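Local structure of putative acyl-CoA thioester hydrolase YbhC (Escherichia coli K-12, 3GRH) at residues Q51-S56 / I317-L322; T120-A125 / V195-N200; G129-G134 / G202-N207; D233-N238 / P266-T271. The protein is a putative thioesterase of the outer membrane, a lipoprotein of the pectinesterase family that neither binds pectin nor has pectinesterase activity. All blocks are in the same frame, centred on the assembly; numbering follows the deposited sequence.

From the N terminus, 51-56, at the end of a short helix, packs against 317-322 (interaction 1), closing a long loop within which the other three contacts are nested. Next come 120-125 and 129-134, on successive strands; they pair with 195-200 (interaction 2) and 202-207 (interaction 3), again on successive strands, so these two contacts cross along the chain. Interaction 4 joins 233-238 to 266-271, in series with both. Interactions 3 and 4 share one parallel sheet of the beta-helix, where strands 204-206 and 235-238 are neighbours, whereas interaction 2 belongs to another face. Interaction 1 lays segment 51-56 on that shared sheet, and Phe54 O is hydrogen-bonded to Arg267 NH1, tying it to interaction 4.

Interaction 1 (Q51-S56 / I317-L322); sequences QHYFAS and IYYGFL
His52 opens the contact with its CB, 3.5 Å from Tyr319 OH, while its ring turns to Asp49, ND1 being hydrogen-bonded to Asp49 OD1. Tyr319 OH is itself hydrogen-bonded to Asn47 O, which ties the ring to the residues ahead of helix 50-53. The carbonyl oxygen of His52 lies over one face of the Tyr319 ring, near the rim. Tyr53 carries most of the contact. Its CG stands anti to the carbonyl carbon (chi1 -80°), which lays the phenol flat between two residues of the other segment. Over one face comes the edge of Tyr319 in a T-shaped stack, ring centroids 4.8 Å apart and planes at 61°, with Tyr319 CD1 above the centre of the Tyr53 ring. On the opposite face Leu322 CB makes a CH-pi contact 3.7 Å from the centroid of the Tyr53 ring. Gly320 O borders the ring edge, 3.4 Å from Tyr53 CD2, and the Tyr53 hydroxyl is hydrogen-bonded to Gln351 NE2. An alanine here is likely to open a gap between Tyr319 and Leu322 and leave Gln351 without this partner. After Tyr53 the chain leaves helical geometry at Phe54, whose ring meets Trp64. The helix end thus rests on the parallel sheet of the beta-helix, with Tyr53 touching Val289 of strand 287-291 and Val353 of strand 351-355, the strands that flank 321-324.

Interaction 2 (T120-A125 / V195-N200); sequences TVYVPA and VFWSQN
Val121 and Phe196, Tyr122 and Trp197, and Val123 and Ser198 are paired in register on two parallel strands of the right-handed beta-helix that characterises the pectinesterase family. The backbones are joined by four hydrogen bonds that step from strand to strand: Val121 N to Val195 O, Trp197 N to Val121 O, Val123 N to Trp197 O and Gln199 N to Val123 O, the last 2.8 Å long. On the face of Val121 and Val123, the Phe196 ring receives Val121 CG1 over one side, 4.0 Å from its centroid, and Val123 CG2 lies 3.9 Å from Phe196 CE2. Phe196 has CG anti to the backbone N (chi1 -165°), which turns one face of the ring to Val121 CG1 and brings CE2 near Val123 CG2. The other face carries an edge-to-face pair: the edge of the Trp197 six-membered ring is directed at the face of Tyr122, planes at 72°, with CE3 toward the rim of the phenol and 3.9 Å from Tyr122 CZ. Further out, Tyr167 stacks on Tyr122, and Asp231 accepts from Trp197 NE1, which should restrain the rotation of the indole. Trp197 also touches helix 174-181, and Val121 meets Ile92 of helix 92-100. Beyond the strands the chain bends at Gln199, whose OE1 is hydrogen-bonded to Tyr175 OH. Asn200 OD1 accepts from Ile130 N, linking this turn to the strand that follows 115-123. At the bend Ser198 OG accepts from Asn200 N at 3.0 Å, an ST turn.

Interaction 3 (G129-G134 / G202-N207); sequences GITLYG and GLQLQN
Thr131 and Gln204 make a buried side-chain hydrogen bond, Thr131 OG1 donating to Gln204 OE1 at 2.7 Å. The hydroxyl approaches from above the amide carbonyl plane, 37° out of it. Thr131 holds OG1 anti to its own carbonyl carbon (chi1 -59°), and the same oxygen also accepts from Arg107 NH1. A valine in place of Thr131 would probably leave Gln204 OE1 without this donor and Arg107 without one of its acceptors. At the far end Asn207 ND2 donates to Gly134 O, 3.0 Å away and well above the plane of that carbonyl; the same amide nitrogen also bonds Gly136 O. A water gives a further link, donating to Gly134 O and to Gln206 OE1.

The main-chain hydrogen bonds are those of parallel strands: Gln204 N to Ile130 O, Leu132 N to Gln204 O, Gln206 N to Leu132 O and Gly134 N to Gln206 O, of which the bond from Gln206 N is the longest at 3.2 Å. Strands 130-134 and 204-206 are thereby neighbours in one parallel sheet of the pectinesterase-type beta-helix, one from each of two successive coils, and strand 108-112 continues it beyond 130-134.

Apolar contacts lie on the face opposite Thr131 and Gln204, where Leu132 CB meets Leu205 CD2 at 3.9 Å and both leucines touch Phe196 in the interior. Ile130 CB lies 4.4 Å from Leu203 CD1. At Gly134 there is no room for a side chain, since a CB would run into the carbonyl oxygen of Asn207.

Interaction 4 (D233-N238 / P266-T271); sequences DQVQIN and PRTLVT
Asp233 sends CG anti to its backbone N (chi1 -171°), while the Arg267 chain bends at chi3 (-67°), and together these torsions set the carboxylate and guanidinium edge to edge, their planes only 11° apart. The salt bridge is bidentate and side-on: Arg267 NE donates to Asp233 OD1 at 2.9 Å, almost straight, and Arg267 NH2 donates to OD2, each oxygen using its syn lone pair. OD1 accepts a second bond on its anti lone pair, from Arg267 N at 2.8 Å. Three bonds thus fix the rotation of the carboxylate, and the paired charges probably stabilise each other where the two strands begin, at a partly exposed spot. Arg267 NH1 goes on to Phe54 O in segment 51-56.

From there the strands run in parallel, bonded through Val235 N to Arg267 O, Leu269 N to Val235 O, Ile237 N to Leu269 O and Thr271 N to Ile237 O. Inside, Val235 CG1 lies alongside Thr268 CG2, and Ile237 CD1 is 4.2 Å from Val270 CG2; Phe249 packs on both Ile237 and Val270. At the far end Asn238 ND2 donates to Thr271 OG1, 2.7 Å away, and also to Asn272 OD1. Matching Asn238 over Thr271 and Ile237 over Val270 on successive turns is the in-register stacking typical of the parallel beta-helix of pectinesterases.

Interaction 1 (Q51-S56 / I317-L322)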
# COMPACT_ATOMS: atom_id res chain seq x y z
N GLN A 51 -8.94 1.56 -15.07
CA GLN A 51 -9.53 2.79 -15.52
C GLN A 51 -10.68 3.30 -14.65
O GLN A 51 -10.98 4.51 -14.60
CB GLN A 51 -9.94 2.70 -16.98
CG GLN A 51 -11.06 1.79 -17.31
CD GLN A 51 -11.31 1.63 -18.81
OE1 GLN A 51 -11.32 0.51 -19.34
NE2 GLN A 51 -11.54 2.75 -19.51
N HIS A 52 -11.41 2.40 -14.00
CA HIS A 52 -12.42 2.82 -13.05
C HIS A 52 -11.86 3.21 -11.75
O HIS A 52 -12.26 4.23 -11.11
CB HIS A 52 -13.47 1.67 -12.91
CG HIS A 52 -14.43 1.60 -14.05
ND1 HIS A 52 -14.12 0.93 -15.22
CD2 HIS A 52 -15.69 2.06 -14.21
CE1 HIS A 52 -15.13 1.02 -16.06
NE2 HIS A 52 -16.10 1.70 -15.48
N TYR A 53 -10.84 2.48 -11.31
CA TYR A 53 -10.17 2.87 -10.02
C TYR A 53 -9.47 4.19 -10.11
O TYR A 53 -9.33 4.90 -9.12
CB TYR A 53 -9.18 1.80 -9.51
CG TYR A 53 -9.79 0.63 -8.80
CD1 TYR A 53 -10.48 -0.34 -9.49
CD2 TYR A 53 -9.68 0.48 -7.44
CE1 TYR A 53 -11.12 -1.36 -8.86
CE2 TYR A 53 -10.27 -0.57 -6.82
CZ TYR A 53 -11.01 -1.50 -7.53
OH TYR A 53 -11.66 -2.53 -6.86
N PHE A 54 -9.06 4.54 -11.34
CA PHE A 54 -8.27 5.75 -11.57
C PHE A 54 -9.07 6.89 -12.16
O PHE A 54 -8.52 7.89 -12.58
CB PHE A 54 -7.05 5.45 -12.42
CG PHE A 54 -5.98 4.65 -11.73
CD1 PHE A 54 -5.90 4.55 -10.38
CD2 PHE A 54 -4.99 4.10 -12.50
CE1 PHE A 54 -4.84 3.82 -9.77
CE2 PHE A 54 -4.00 3.40 -11.92
CZ PHE A 54 -3.94 3.29 -10.53
N ALA A 55 -10.39 6.77 -12.15
CA ALA A 55 -11.26 7.78 -12.73
C ALA A 55 -11.04 9.14 -12.11
O ALA A 55 -10.70 9.24 -10.93
CB ALA A 55 -12.66 7.34 -12.54
N SER A 56 -11.18 10.19 -12.92
CA SER A 56 -11.11 11.59 -12.39
C SER A 56 -12.39 11.96 -11.64
O SER A 56 -13.38 11.22 -11.67
CB SER A 56 -10.88 12.60 -13.52
OG SER A 56 -12.01 12.70 -14.33
N ILE A 317 -17.63 5.80 -1.34
CA ILE A 317 -16.56 5.73 -2.38
C ILE A 317 -16.53 4.32 -2.90
O ILE A 317 -16.57 3.34 -2.14
CB ILE A 317 -15.18 6.15 -1.83
CG1 ILE A 317 -15.27 7.63 -1.44
CG2 ILE A 317 -14.03 5.77 -2.75
CD1 ILE A 317 -15.46 8.59 -2.62
N TYR A 318 -16.50 4.16 -4.23
CA TYR A 318 -16.68 2.84 -4.79
C TYR A 318 -15.41 2.04 -4.97
O TYR A 318 -15.45 0.84 -5.15
CB TYR A 318 -17.41 2.95 -6.12
CG TYR A 318 -18.85 3.39 -6.04
CD1 TYR A 318 -19.48 3.57 -4.84
CD2 TYR A 318 -19.55 3.62 -7.19
CE1 TYR A 318 -20.84 4.01 -4.76
CE2 TYR A 318 -20.89 4.05 -7.15
CZ TYR A 318 -21.52 4.23 -5.95
OH TYR A 318 -22.86 4.66 -5.94
N TYR A 319 -14.27 2.71 -4.91
CA TYR A 319 -13.01 2.09 -5.31
C TYR A 319 -12.03 2.21 -4.24
O TYR A 319 -11.69 3.34 -3.81
CB TYR A 319 -12.47 2.70 -6.63
CG TYR A 319 -13.40 2.47 -7.74
CD1 TYR A 319 -13.52 1.23 -8.24
CD2 TYR A 319 -14.28 3.42 -8.20
CE1 TYR A 319 -14.41 0.93 -9.19
CE2 TYR A 319 -15.24 3.08 -9.17
CZ TYR A 319 -15.28 1.82 -9.65
OH TYR A 319 -16.16 1.41 -10.64
N GLY A 320 -11.57 1.02 -3.76
CA GLY A 320 -10.51 0.84 -2.84
C GLY A 320 -9.27 0.24 -3.47
O GLY A 320 -8.62 0.92 -4.22
N PHE A 321 -9.08 -1.04 -3.25
CA PHE A 321 -7.91 -1.76 -3.73
C PHE A 321 -8.20 -2.66 -4.86
O PHE A 321 -9.22 -3.37 -4.80
CB PHE A 321 -7.23 -2.55 -2.61
CG PHE A 321 -6.76 -1.75 -1.43
CD1 PHE A 321 -6.51 -0.42 -1.46
CD2 PHE A 321 -6.45 -2.42 -0.30
CE1 PHE A 321 -6.08 0.30 -0.30
CE2 PHE A 321 -6.06 -1.71 0.86
CZ PHE A 321 -5.85 -0.40 0.86
N LEU A 322 -7.33 -2.74 -5.88
CA LEU A 322 -7.51 -3.73 -6.94
C LEU A 322 -6.21 -4.45 -7.07
O LEU A 322 -5.20 -3.78 -7.19
CB LEU A 322 -7.76 -3.06 -8.30
CG LEU A 322 -7.84 -3.94 -9.49
CD1 LEU A 322 -9.04 -4.89 -9.29
CD2 LEU A 322 -8.02 -3.05 -10.76

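Interaction 2 (T120-A125 / V195-N200)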
# COMPACT_ATOMS: atom_id res chain seq x y z
N THR A 120 14.48 7.78 8.51
CA THR A 120 13.27 8.12 7.83
C THR A 120 13.52 8.90 6.56
O THR A 120 14.53 9.62 6.43
CB THR A 120 12.36 8.94 8.76
OG1 THR A 120 13.10 10.05 9.26
CG2 THR A 120 11.76 8.11 9.90
N VAL A 121 12.53 8.87 5.64
CA VAL A 121 12.56 9.75 4.44
C VAL A 121 11.14 10.27 4.41
O VAL A 121 10.17 9.52 4.22
CB VAL A 121 12.84 8.97 3.19
CG1 VAL A 121 12.73 9.87 1.97
CG2 VAL A 121 14.20 8.30 3.23
N TYR A 122 11.00 11.57 4.56
CA TYR A 122 9.70 12.25 4.48
C TYR A 122 9.73 13.13 3.24
O TYR A 122 10.63 13.97 3.05
CB TYR A 122 9.52 13.13 5.67
CG TYR A 122 9.20 12.47 7.00
CD1 TYR A 122 9.10 11.07 7.13
CD2 TYR A 122 9.11 13.24 8.12
CE1 TYR A 122 8.87 10.49 8.34
CE2 TYR A 122 8.89 12.64 9.32
CZ TYR A 122 8.73 11.31 9.41
OH TYR A 122 8.47 10.72 10.67
N VAL A 123 8.76 12.89 2.35
CA VAL A 123 8.71 13.63 1.06
C VAL A 123 7.47 14.49 1.14
O VAL A 123 6.37 13.98 1.12
CB VAL A 123 8.63 12.72 -0.17
CG1 VAL A 123 8.82 13.53 -1.46
CG2 VAL A 123 9.75 11.66 -0.13
N PRO A 124 7.62 15.79 1.23
CA PRO A 124 6.46 16.65 1.43
C PRO A 124 5.69 16.93 0.18
O PRO A 124 6.11 16.65 -0.94
CB PRO A 124 7.10 17.93 2.00
CG PRO A 124 8.39 17.94 1.40
CD PRO A 124 8.87 16.56 1.40
N ALA A 125 4.47 17.39 0.40
CA ALA A 125 3.69 17.96 -0.69
C ALA A 125 4.49 19.12 -1.30
O ALA A 125 5.15 19.90 -0.60
CB ALA A 125 2.33 18.40 -0.19
N VAL A 195 8.59 4.49 7.95
CA VAL A 195 10.00 4.80 7.62
C VAL A 195 10.03 5.81 6.49
O VAL A 195 10.78 6.76 6.50
CB VAL A 195 10.78 3.50 7.25
CG1 VAL A 195 12.20 3.87 6.79
CG2 VAL A 195 10.76 2.52 8.44
N PHE A 196 9.25 5.54 5.44
CA PHE A 196 9.18 6.37 4.25
C PHE A 196 7.75 6.87 4.21
O PHE A 196 6.82 6.09 4.12
CB PHE A 196 9.50 5.52 2.99
CG PHE A 196 9.79 6.29 1.81
CD1 PHE A 196 11.09 6.33 1.27
CD2 PHE A 196 8.85 7.01 1.20
CE1 PHE A 196 11.36 7.05 0.16
CE2 PHE A 196 9.16 7.82 0.05
CZ PHE A 196 10.43 7.80 -0.43
N TRP A 197 7.59 8.19 4.29
CA TRP A 197 6.26 8.82 4.27
C TRP A 197 6.27 9.93 3.27
O TRP A 197 7.05 10.83 3.34
CB TRP A 197 5.96 9.38 5.62
CG TRP A 197 4.72 10.16 5.79
CD1 TRP A 197 3.65 10.22 4.96
CD2 TRP A 197 4.37 10.99 6.93
NE1 TRP A 197 2.70 11.06 5.47
CE2 TRP A 197 3.14 11.58 6.64
CE3 TRP A 197 5.05 11.39 8.08
CZ2 TRP A 197 2.52 12.46 7.51
CZ3 TRP A 197 4.41 12.20 8.95
CH2 TRP A 197 3.20 12.75 8.67
N SER A 198 5.42 9.76 2.28
CA SER A 198 5.26 10.78 1.23
C SER A 198 3.89 11.38 1.20
O SER A 198 2.93 10.66 1.30
CB SER A 198 5.53 10.16 -0.09
OG SER A 198 5.36 11.09 -1.17
N GLN A 199 3.86 12.72 1.06
CA GLN A 199 2.64 13.41 0.67
C GLN A 199 2.78 14.01 -0.71
O GLN A 199 1.95 14.83 -1.15
CB GLN A 199 2.32 14.51 1.64
CG GLN A 199 2.17 13.99 3.04
CD GLN A 199 1.23 14.82 3.78
OE1 GLN A 199 1.31 16.06 3.73
NE2 GLN A 199 0.24 14.18 4.39
N ASN A 200 3.83 13.69 -1.43
CA ASN A 200 4.10 14.30 -2.75
C ASN A 200 3.18 13.69 -3.82
O ASN A 200 3.19 12.47 -4.09
CB ASN A 200 5.58 13.96 -3.07
CG ASN A 200 6.11 14.60 -4.29
OD1 ASN A 200 6.46 13.92 -5.29
ND2 ASN A 200 6.14 15.92 -4.29

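Interaction 3 (G129-G134 / G202-N207)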
# COMPACT_ATOMS: atom_id res chain seq x y z
N GLY A 129 6.74 16.84 -8.88
CA GLY A 129 6.97 15.43 -8.54
C GLY A 129 8.42 15.09 -8.24
O GLY A 129 9.33 15.69 -8.73
N ILE A 130 8.61 14.16 -7.33
CA ILE A 130 9.91 13.63 -7.03
C ILE A 130 9.98 12.18 -7.47
O ILE A 130 9.07 11.40 -7.16
CB ILE A 130 10.17 13.66 -5.54
CG1 ILE A 130 10.17 15.09 -5.05
CG2 ILE A 130 11.57 13.03 -5.23
CD1 ILE A 130 11.38 15.83 -5.46
N THR A 131 11.05 11.83 -8.21
CA THR A 131 11.35 10.41 -8.56
C THR A 131 12.57 9.98 -7.82
O THR A 131 13.59 10.59 -7.91
CB THR A 131 11.55 10.23 -10.04
OG1 THR A 131 10.35 10.64 -10.73
CG2 THR A 131 11.87 8.78 -10.38
N LEU A 132 12.47 8.91 -7.05
CA LEU A 132 13.60 8.35 -6.30
C LEU A 132 13.82 6.93 -6.80
O LEU A 132 12.88 6.14 -6.82
CB LEU A 132 13.27 8.35 -4.81
CG LEU A 132 14.32 7.83 -3.88
CD1 LEU A 132 15.49 8.79 -3.80
CD2 LEU A 132 13.71 7.61 -2.51
N TYR A 133 15.04 6.62 -7.22
CA TYR A 133 15.30 5.35 -7.81
C TYR A 133 16.65 4.82 -7.43
O TYR A 133 17.60 5.60 -7.29
CB TYR A 133 15.17 5.44 -9.31
CG TYR A 133 16.14 6.30 -10.06
CD1 TYR A 133 17.26 5.77 -10.69
CD2 TYR A 133 15.91 7.67 -10.19
CE1 TYR A 133 18.10 6.58 -11.37
CE2 TYR A 133 16.77 8.46 -10.83
CZ TYR A 133 17.83 7.92 -11.47
OH TYR A 133 18.72 8.68 -12.18
N GLY A 134 16.68 3.52 -7.26
CA GLY A 134 17.94 2.83 -7.01
C GLY A 134 18.68 2.54 -8.24
O GLY A 134 18.07 2.30 -9.31
N GLY A 202 2.44 12.73 -7.41
CA GLY A 202 3.44 12.44 -8.41
C GLY A 202 4.67 11.74 -8.02
O GLY A 202 5.52 11.56 -8.90
N LEU A 203 4.80 11.33 -6.79
CA LEU A 203 5.97 10.51 -6.34
C LEU A 203 6.10 9.31 -7.23
O LEU A 203 5.12 8.63 -7.52
CB LEU A 203 5.73 10.05 -4.93
CG LEU A 203 6.91 9.29 -4.31
CD1 LEU A 203 7.96 10.28 -3.80
CD2 LEU A 203 6.32 8.39 -3.17
N GLN A 204 7.34 9.01 -7.63
CA GLN A 204 7.68 7.81 -8.33
C GLN A 204 8.80 7.13 -7.60
O GLN A 204 9.76 7.78 -7.25
CB GLN A 204 8.14 8.18 -9.71
CG GLN A 204 7.02 8.69 -10.57
CD GLN A 204 7.46 9.08 -11.97
OE1 GLN A 204 8.64 9.24 -12.31
NE2 GLN A 204 6.46 9.29 -12.82
N LEU A 205 8.66 5.85 -7.30
CA LEU A 205 9.70 5.02 -6.63
C LEU A 205 10.01 3.83 -7.51
O LEU A 205 9.13 3.24 -8.06
CB LEU A 205 9.23 4.50 -5.30
CG LEU A 205 8.85 5.51 -4.27
CD1 LEU A 205 8.39 4.83 -2.98
CD2 LEU A 205 9.99 6.49 -3.91
N GLN A 206 11.28 3.56 -7.72
CA GLN A 206 11.68 2.44 -8.55
C GLN A 206 12.98 1.80 -8.05
O GLN A 206 13.93 2.52 -7.75
CB GLN A 206 11.83 2.90 -9.98
CG GLN A 206 12.17 1.76 -10.95
CD GLN A 206 12.00 2.14 -12.38
OE1 GLN A 206 13.00 2.61 -13.04
NE2 GLN A 206 10.81 1.98 -12.91
N ASN A 207 13.06 0.47 -8.07
CA ASN A 207 14.31 -0.25 -7.93
C ASN A 207 15.01 -0.01 -6.61
O ASN A 207 16.20 0.23 -6.51
CB ASN A 207 15.27 -0.03 -9.10
CG ASN A 207 16.37 -1.06 -9.13
OD1 ASN A 207 16.11 -2.28 -8.88
ND2 ASN A 207 17.55 -0.65 -9.57
O HOH W 1 15.96 2.32 -11.72

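Interaction 4 (D233-N238 / P266-T271)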
# COMPACT_ATOMS: atom_id res chain seq x y z
N ASP A 233 -1.48 11.88 -4.62
CA ASP A 233 -2.22 11.37 -5.83
C ASP A 233 -1.23 11.16 -6.92
O ASP A 233 -0.22 11.85 -7.05
CB ASP A 233 -3.26 12.38 -6.25
CG ASP A 233 -4.23 11.91 -7.32
OD1 ASP A 233 -4.64 10.75 -7.38
OD2 ASP A 233 -4.68 12.85 -8.13
N GLN A 234 -1.55 10.26 -7.84
CA GLN A 234 -0.78 9.97 -9.02
C GLN A 234 0.60 9.44 -8.65
O GLN A 234 1.55 9.84 -9.27
CB GLN A 234 -0.76 11.11 -10.05
CG GLN A 234 -2.14 11.40 -10.61
CD GLN A 234 -2.16 12.45 -11.71
OE1 GLN A 234 -1.12 12.83 -12.28
NE2 GLN A 234 -3.32 12.77 -12.10
N VAL A 235 0.66 8.48 -7.72
CA VAL A 235 1.89 7.92 -7.25
C VAL A 235 2.16 6.61 -7.98
O VAL A 235 1.25 5.84 -8.17
CB VAL A 235 1.83 7.71 -5.78
CG1 VAL A 235 2.98 6.85 -5.19
CG2 VAL A 235 1.68 9.05 -5.09
N GLN A 236 3.39 6.40 -8.41
CA GLN A 236 3.79 5.20 -9.13
C GLN A 236 4.91 4.53 -8.42
O GLN A 236 5.92 5.16 -8.14
CB GLN A 236 4.19 5.45 -10.56
CG GLN A 236 3.08 6.04 -11.40
CD GLN A 236 3.60 6.52 -12.74
OE1 GLN A 236 3.93 5.67 -13.58
NE2 GLN A 236 3.65 7.87 -12.94
N ILE A 237 4.75 3.26 -8.09
CA ILE A 237 5.80 2.48 -7.38
C ILE A 237 6.06 1.28 -8.26
O ILE A 237 5.11 0.49 -8.53
CB ILE A 237 5.24 2.04 -6.02
CG1 ILE A 237 5.07 3.28 -5.16
CG2 ILE A 237 6.20 1.09 -5.39
CD1 ILE A 237 4.23 3.05 -3.95
N ASN A 238 7.29 1.15 -8.78
CA ASN A 238 7.59 0.11 -9.76
C ASN A 238 8.85 -0.63 -9.35
O ASN A 238 9.88 -0.03 -9.05
CB ASN A 238 7.75 0.68 -11.17
CG ASN A 238 8.12 -0.38 -12.15
OD1 ASN A 238 9.23 -0.35 -12.76
ND2 ASN A 238 7.25 -1.36 -12.27
N PRO A 266 -6.90 9.83 -3.34
CA PRO A 266 -5.61 9.65 -4.01
C PRO A 266 -5.50 8.36 -4.72
O PRO A 266 -6.00 7.37 -4.22
CB PRO A 266 -4.61 9.66 -2.91
CG PRO A 266 -5.50 9.28 -1.70
CD PRO A 266 -6.74 9.89 -1.90
N ARG A 267 -4.88 8.39 -5.91
CA ARG A 267 -4.69 7.21 -6.74
C ARG A 267 -3.20 6.81 -6.80
O ARG A 267 -2.33 7.65 -7.03
CB ARG A 267 -5.11 7.54 -8.15
CG ARG A 267 -6.57 7.88 -8.23
CD ARG A 267 -6.97 8.60 -9.47
NE ARG A 267 -6.42 9.94 -9.57
CZ ARG A 267 -6.67 10.79 -10.56
NH1 ARG A 267 -7.46 10.45 -11.54
NH2 ARG A 267 -6.11 12.00 -10.53
N THR A 268 -2.98 5.53 -6.60
CA THR A 268 -1.63 4.93 -6.61
C THR A 268 -1.59 3.72 -7.51
O THR A 268 -2.49 2.88 -7.44
CB THR A 268 -1.26 4.54 -5.13
OG1 THR A 268 -1.42 5.70 -4.28
CG2 THR A 268 0.14 4.04 -5.00
N LEU A 269 -0.51 3.56 -8.26
CA LEU A 269 -0.28 2.37 -9.08
C LEU A 269 0.98 1.69 -8.58
O LEU A 269 2.05 2.33 -8.60
CB LEU A 269 -0.09 2.75 -10.56
CG LEU A 269 0.23 1.58 -11.48
CD1 LEU A 269 -0.92 0.62 -11.46
CD2 LEU A 269 0.54 2.13 -12.81
N VAL A 270 0.88 0.44 -8.19
CA VAL A 270 2.05 -0.36 -7.73
C VAL A 270 2.21 -1.50 -8.73
O VAL A 270 1.26 -2.27 -8.95
CB VAL A 270 1.80 -0.95 -6.33
CG1 VAL A 270 3.01 -1.85 -5.85
CG2 VAL A 270 1.47 0.14 -5.32
N THR A 271 3.34 -1.55 -9.42
CA THR A 271 3.60 -2.55 -10.41
C THR A 271 4.90 -3.32 -10.16
O THR A 271 5.90 -2.73 -9.66
CB THR A 271 3.71 -1.93 -11.81
OG1 THR A 271 4.68 -0.85 -11.84
CG2 THR A 271 2.32 -1.34 -12.24